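Local structure of putative phosphoglycolate phosphatase (2HI0) at residues Y4-D10 and K184-D190; F152-L156 and E173-L178. The protein probably hydrolyses the phosphate ester of phosphoglycolate, as a member of the haloacid dehalogenase-like hydrolase family. One frame throughout, in Å; residues are numbered along the deposited sequence. Where two conformers were deposited one is given.

Overall arrangement
Both contacts build on one parallel sheet of a Rossmann-like α/β domain. Contact 1 lies in its middle, where neighbouring strands 6-9 and 185-189 pair; it is almost wholly buried, made of backbone hydrogen bonds with apolar groups above and below, and ends in two carboxylates on a sodium ion. Contact 2 lies at a border of the sheet, where strand 154-158 meets helix 169-178; it is partly exposed, and across it there is van der Waals and aromatic packing without a hydrogen bond. The helix leads into strand 185-189 and joins the two: I8 CD1 packs on C174 SG, and A6 on L178.

Contact 1: residues Y4-D10 and K184-D190; sequences YKAAIFD and KCVYIGD. With NA (sodium ion), chain C.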
loop_
_atom_site.group_PDB
_atom_site.type_symbol
_atom_site.label_atom_id
_atom_site.label_comp_id
_atom_site.label_asym_id
_atom_site.label_seq_id
_atom_site.Cartn_x
_atom_site.Cartn_y
_atom_site.Cartn_z
ATOM N N TYR A 4 -6.065 20.406 -5.640
ATOM C CA TYR A 4 -6.346 19.082 -6.127
ATOM C C TYR A 4 -7.843 18.851 -6.020
ATOM O O TYR A 4 -8.457 19.067 -4.964
ATOM C CB TYR A 4 -5.572 18.008 -5.352
ATOM C CG TYR A 4 -4.078 18.188 -5.370
ATOM C CD1 TYR A 4 -3.358 18.146 -6.574
ATOM C CD2 TYR A 4 -3.374 18.467 -4.200
ATOM C CE1 TYR A 4 -1.970 18.297 -6.574
ATOM C CE2 TYR A 4 -2.007 18.665 -4.219
ATOM C CZ TYR A 4 -1.315 18.590 -5.407
ATOM O OH TYR A 4 0.066 18.777 -5.436
ATOM N N LYS A 5 -8.438 18.402 -7.126
ATOM C CA LYS A 5 -9.839 18.000 -7.158
ATOM C C LYS A 5 -10.021 16.504 -6.795
ATOM O O LYS A 5 -11.130 16.066 -6.528
ATOM C CB LYS A 5 -10.410 18.282 -8.551
ATOM C CG LYS A 5 -10.420 19.756 -8.893
ATOM C CD LYS A 5 -10.971 19.963 -10.295
ATOM C CE LYS A 5 -10.786 21.378 -10.822
ATOM N NZ LYS A 5 -10.984 21.324 -12.319
ATOM N N ALA A 6 -8.938 15.728 -6.799
ATOM C CA ALA A 6 -8.994 14.308 -6.419
ATOM C C ALA A 6 -7.782 13.944 -5.584
ATOM O O ALA A 6 -6.684 14.358 -5.896
ATOM C CB ALA A 6 -9.101 13.389 -7.646
ATOM N N ALA A 7 -8.000 13.156 -4.523
ATOM C CA ALA A 7 -6.907 12.643 -3.657
ATOM C C ALA A 7 -7.049 11.138 -3.687
ATOM O O ALA A 7 -8.100 10.602 -3.357
ATOM C CB ALA A 7 -7.013 13.178 -2.187
ATOM N N ILE A 8 -5.985 10.493 -4.151
ATOM C CA ILE A 8 -5.922 9.052 -4.380
ATOM C C ILE A 8 -4.931 8.505 -3.357
ATOM O O ILE A 8 -3.748 8.890 -3.366
ATOM C CB ILE A 8 -5.460 8.742 -5.803
ATOM C CG1 ILE A 8 -6.333 9.441 -6.828
ATOM C CG2 ILE A 8 -5.499 7.227 -6.045
ATOM C CD1 ILE A 8 -5.722 9.303 -8.276
ATOM N N PHE A 9 -5.423 7.631 -2.470
ATOM C CA PHE A 9 -4.660 7.124 -1.337
ATOM C C PHE A 9 -4.278 5.651 -1.539
ATOM O O PHE A 9 -5.084 4.815 -1.984
ATOM C CB PHE A 9 -5.481 7.151 -0.052
ATOM C CG PHE A 9 -5.901 8.526 0.382
ATOM C CD1 PHE A 9 -6.984 9.152 -0.198
ATOM C CD2 PHE A 9 -5.166 9.212 1.318
ATOM C CE1 PHE A 9 -7.360 10.411 0.206
ATOM C CE2 PHE A 9 -5.573 10.480 1.729
ATOM C CZ PHE A 9 -6.646 11.062 1.155
ATOM N N ASP A 10 -3.057 5.341 -1.159
ATOM C CA ASP A 10 -2.698 3.935 -0.835
ATOM C C ASP A 10 -3.424 3.539 0.479
ATOM O O ASP A 10 -3.952 4.395 1.204
ATOM C CB ASP A 10 -1.196 3.807 -0.650
ATOM C CG ASP A 10 -0.736 2.361 -0.566
ATOM O OD1 ASP A 10 -1.344 1.449 -1.170
ATOM O OD2 ASP A 10 0.245 2.146 0.157
ATOM N N LYS A 184 -4.682 17.795 -11.604
ATOM C CA LYS A 184 -5.519 18.136 -10.452
ATOM C C LYS A 184 -5.704 16.935 -9.533
ATOM O O LYS A 184 -6.612 16.937 -8.692
ATOM C CB LYS A 184 -6.903 18.685 -10.907
ATOM C CG LYS A 184 -6.865 20.123 -11.533
ATOM C CD LYS A 184 -6.575 21.217 -10.458
ATOM C CE LYS A 184 -6.774 22.623 -10.985
ATOM N NZ LYS A 184 -6.161 23.681 -10.096
ATOM N N CYS A 185 -4.876 15.906 -9.718
ATOM C CA CYS A 185 -4.860 14.737 -8.828
ATOM C C CYS A 185 -3.594 14.737 -7.952
ATOM O O CYS A 185 -2.546 15.218 -8.369
ATOM C CB CYS A 185 -4.874 13.433 -9.639
ATOM S SG CYS A 185 -6.345 13.131 -10.542
ATOM N N VAL A 186 -3.696 14.204 -6.733
ATOM C CA VAL A 186 -2.509 13.928 -5.934
ATOM C C VAL A 186 -2.610 12.483 -5.388
ATOM O O VAL A 186 -3.691 11.992 -5.097
ATOM C CB VAL A 186 -2.320 14.988 -4.801
ATOM C CG1 VAL A 186 -3.488 14.953 -3.814
ATOM C CG2 VAL A 186 -0.979 14.812 -4.066
ATOM N N TYR A 187 -1.475 11.812 -5.345
ATOM C CA TYR A 187 -1.405 10.454 -4.823
ATOM C C TYR A 187 -0.729 10.546 -3.461
ATOM O O TYR A 187 0.257 11.255 -3.298
ATOM C CB TYR A 187 -0.608 9.536 -5.766
ATOM C CG TYR A 187 -0.842 8.078 -5.448
ATOM C CD1 TYR A 187 -1.910 7.349 -5.975
ATOM C CD2 TYR A 187 -0.057 7.470 -4.488
ATOM C CE1 TYR A 187 -2.142 6.020 -5.576
ATOM C CE2 TYR A 187 -0.279 6.152 -4.103
ATOM C CZ TYR A 187 -1.318 5.441 -4.649
ATOM O OH TYR A 187 -1.526 4.132 -4.212
ATOM N N ILE A 188 -1.236 9.806 -2.494
ATOM C CA ILE A 188 -0.768 9.879 -1.091
ATOM C C ILE A 188 -0.361 8.473 -0.679
ATOM O O ILE A 188 -1.146 7.542 -0.772
ATOM C CB ILE A 188 -1.840 10.371 -0.156
ATOM C CG1 ILE A 188 -2.387 11.753 -0.588
ATOM C CG2 ILE A 188 -1.309 10.359 1.308
ATOM C CD1 ILE A 188 -3.747 11.644 -1.235
ATOM N N GLY A 189 0.868 8.311 -0.209
ATOM C CA GLY A 189 1.281 6.967 0.242
ATOM C C GLY A 189 2.523 6.972 1.126
ATOM O O GLY A 189 3.105 8.026 1.366
ATOM N N ASP A 190 2.911 5.795 1.619
ATOM C CA ASP A 190 3.985 5.686 2.591
ATOM C C ASP A 190 5.276 5.030 2.066
ATOM O O ASP A 190 6.187 4.794 2.847
ATOM C CB ASP A 190 3.486 4.859 3.784
ATOM C CG ASP A 190 3.162 3.406 3.388
ATOM O OD1 ASP A 190 2.649 3.202 2.263
ATOM O OD2 ASP A 190 3.416 2.448 4.159
HETATM NA NA NA C . 1.561 1.266 1.530
HETATM O O HOH W 1 3.245 1.484 -0.560
#
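With CG anti to the carbonyl carbon (chi1 -57°), the Y4 ring folds back across V186, whose CB sits 3.5 Å from the ring centroid, only 2° off the normal, in a CH-pi contact. F9 takes a similar first torsion and lies side by side with I188, whose CD1 lies over the centre of the phenyl face in a second CH-pi contact, 3.7 Å from its centroid. On the other side of the sheet, I8 CG2 touches Y187 CD1 at 3.6 Å, the two side chains crossing at about a right angle, while I8 O lies over the rim of the tyrosine ring. Between these layers strands 6-9 and 185-189 run parallel. K184 O accepts from both K5 N and A6 N; beyond it the bonds pass from V186 N to A6 O, I8 N to V186 O, I188 N to I8 O and D10 N to I188 O, the last 2.9 Å long and nearly straight at 173°. Y4 OH reaches D204, so the ring is held by its face and its hydroxyl; an alanine here would probably uncover the flank of V186 and leave D204 without this hydrogen bond. Y187 OH meets V132 O and K165. Where the strands end, consistent with the cation site of HAD phosphatases, D10 OD2 binds the sodium ion at 2.1 Å and D190 OD1 at 2.3 Å, joined by a water and D12 O. K165 forms a salt bridge with D10 OD1, so this carboxylate lies between the sodium ion and a lysine. The backbone bonds fix the strands so that their ends bring D10 OD2 and D190 OD1 to 3.4 Å from each other, a closeness that the shared cation probably compensates.

Contact 2: residues F152-L156 and E173-L178; sequences FDFAL and ECVKVL
Strand 154-156 and helix 173-178 run nearly antiparallel, 163° between their directions, with their axes 9.0 Å apart at closest approach. F154 makes the largest share of the contact. Its CG stands anti to the backbone N (chi1 -180°), which carries the ring out from the strand and across the first turn of the segment 173-178. One face receives C174: its CA lies 3.7 Å from the ring centroid in a CH-pi contact, displaced toward the rim, and its CB comes to 3.4 Å from F154 CE2. C174 SG meets the same ring obliquely, 4.5 Å from the centroid and 44° off the normal, a cysteine sulfur-aromatic contact. V177, one turn further along the helix, crosses the phenylalanine at about a right angle and sets its CG2 3.8 Å from F154 CD1. E173 brings its backbone O to 3.8 Å from F154 CE1, in an oblique approach, and its CB near F154 CZ, whereas its carboxylate, in one of two conformers, leads away to a salt bridge with K176. The ring is thus gripped by three residues of the helix, and no hydrogen bond crosses the contact. Near the end of the helix L178 turns CD2 back to D153 CB, at 3.6 Å, while D153 OD2 accepts from L129 N on the neighbouring strand. L156 makes a slighter contact, with CD2 near E173 CB. Behind the interface C174 also packs on A130. Strand 154-158, the outermost strand on this side of the parallel sheet, helix 169-178 and strand 185-189 form a beta-alpha-beta crossover in which the helix passes over strands 128-133 and 6-9, as in the Rossmann-like core of HAD hydrolases.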
loop_
_atom_site.group_PDB
_atom_site.type_symbol
_atom_site.label_atom_id
_atom_site.label_comp_id
_atom_site.label_asym_id
_atom_site.label_seq_id
_atom_site.Cartn_x
_atom_site.Cartn_y
_atom_site.Cartn_z
ATOM N N PHE A 152 -15.494 6.886 -0.345
ATOM C CA PHE A 152 -14.688 6.862 -1.552
ATOM C C PHE A 152 -15.504 6.767 -2.812
ATOM O O PHE A 152 -16.501 6.028 -2.896
ATOM C CB PHE A 152 -13.662 5.690 -1.482
ATOM C CG PHE A 152 -12.636 5.867 -0.418
ATOM C CD1 PHE A 152 -11.661 6.856 -0.535
ATOM C CD2 PHE A 152 -12.642 5.076 0.725
ATOM C CE1 PHE A 152 -10.691 7.051 0.472
ATOM C CE2 PHE A 152 -11.683 5.291 1.743
ATOM C CZ PHE A 152 -10.717 6.262 1.611
ATOM N N ASP A 153 -15.089 7.522 -3.806
ATOM C CA ASP A 153 -15.719 7.477 -5.095
ATOM C C ASP A 153 -15.245 6.286 -5.916
ATOM O O ASP A 153 -15.875 5.938 -6.902
ATOM C CB ASP A 153 -15.410 8.774 -5.832
ATOM C CG ASP A 153 -15.939 9.994 -5.079
ATOM O OD1 ASP A 153 -17.110 9.968 -4.698
ATOM O OD2 ASP A 153 -15.178 10.952 -4.796
ATOM N N PHE A 154 -14.110 5.695 -5.505
ATOM C CA PHE A 154 -13.467 4.627 -6.229
ATOM C C PHE A 154 -12.521 3.900 -5.288
ATOM O O PHE A 154 -11.807 4.533 -4.529
ATOM C CB PHE A 154 -12.678 5.194 -7.418
ATOM C CG PHE A 154 -11.962 4.140 -8.255
ATOM C CD1 PHE A 154 -12.624 3.506 -9.299
ATOM C CD2 PHE A 154 -10.644 3.800 -8.003
ATOM C CE1 PHE A 154 -11.970 2.555 -10.060
ATOM C CE2 PHE A 154 -10.008 2.861 -8.769
ATOM C CZ PHE A 154 -10.674 2.237 -9.785
ATOM N N ALA A 155 -12.499 2.577 -5.365
ATOM C CA ALA A 155 -11.575 1.786 -4.565
ATOM C C ALA A 155 -11.197 0.567 -5.378
ATOM O O ALA A 155 -12.066 -0.088 -5.969
ATOM C CB ALA A 155 -12.170 1.380 -3.200
ATOM N N LEU A 156 -9.898 0.320 -5.487
ATOM C CA LEU A 156 -9.392 -0.825 -6.240
ATOM C C LEU A 156 -8.116 -1.370 -5.596
ATOM O O LEU A 156 -7.191 -0.614 -5.294
ATOM C CB LEU A 156 -9.067 -0.396 -7.664
ATOM C CG LEU A 156 -8.549 -1.499 -8.604
ATOM C CD1 LEU A 156 -9.610 -2.598 -8.807
ATOM C CD2 LEU A 156 -8.111 -0.825 -9.939
ATOM N N GLU A 173 -7.374 3.539 -14.243
ATOM C CA GLU A 173 -8.766 3.086 -13.961
ATOM C C GLU A 173 -9.521 4.053 -13.022
ATOM O O GLU A 173 -10.724 4.299 -13.182
ATOM C CB GLU A 173 -8.824 1.689 -13.314
ATOM C CG GLU A 173 -8.580 0.461 -14.225
ATOM C CD GLU A 173 -9.498 0.420 -15.419
ATOM O OE1 GLU A 173 -10.738 0.448 -15.220
ATOM O OE2 GLU A 173 -8.980 0.378 -16.555
ATOM N N CYS A 174 -8.809 4.523 -12.001
ATOM C CA CYS A 174 -9.317 5.524 -11.071
ATOM C C CYS A 174 -9.576 6.905 -11.748
ATOM O O CYS A 174 -10.646 7.498 -11.613
ATOM C CB CYS A 174 -8.347 5.634 -9.925
ATOM S SG CYS A 174 -8.828 6.866 -8.731
ATOM N N VAL A 175 -8.557 7.403 -12.441
ATOM C CA VAL A 175 -8.613 8.662 -13.181
ATOM C C VAL A 175 -9.798 8.696 -14.147
ATOM O O VAL A 175 -10.517 9.699 -14.204
ATOM C CB VAL A 175 -7.226 8.933 -13.877
ATOM C CG1 VAL A 175 -7.342 9.894 -15.054
ATOM C CG2 VAL A 175 -6.230 9.409 -12.798
ATOM N N LYS A 176 -9.996 7.604 -14.879
ATOM C CA LYS A 176 -11.114 7.424 -15.794
ATOM C C LYS A 176 -12.441 7.583 -15.054
ATOM O O LYS A 176 -13.281 8.386 -15.471
ATOM C CB LYS A 176 -10.929 6.089 -16.495
ATOM C CG LYS A 176 -11.962 5.560 -17.384
ATOM C CD LYS A 176 -11.284 4.338 -18.122
ATOM C CE LYS A 176 -12.052 3.031 -17.989
ATOM N NZ LYS A 176 -11.220 1.810 -18.299
ATOM N N VAL A 177 -12.591 6.909 -13.912
ATOM C CA VAL A 177 -13.859 6.968 -13.205
ATOM C C VAL A 177 -14.102 8.385 -12.589
ATOM O O VAL A 177 -15.208 8.918 -12.636
ATOM C CB VAL A 177 -13.919 5.893 -12.107
ATOM C CG1 VAL A 177 -15.166 6.080 -11.145
ATOM C CG2 VAL A 177 -13.930 4.518 -12.771
ATOM N N LEU A 178 -13.074 8.954 -11.977
ATOM C CA LEU A 178 -13.217 10.240 -11.288
ATOM C C LEU A 178 -13.432 11.352 -12.300
ATOM O O LEU A 178 -14.084 12.335 -11.994
ATOM C CB LEU A 178 -12.008 10.617 -10.415
ATOM C CG LEU A 178 -11.786 9.695 -9.219
ATOM C CD1 LEU A 178 -10.696 10.231 -8.261
ATOM C CD2 LEU A 178 -13.034 9.405 -8.437
#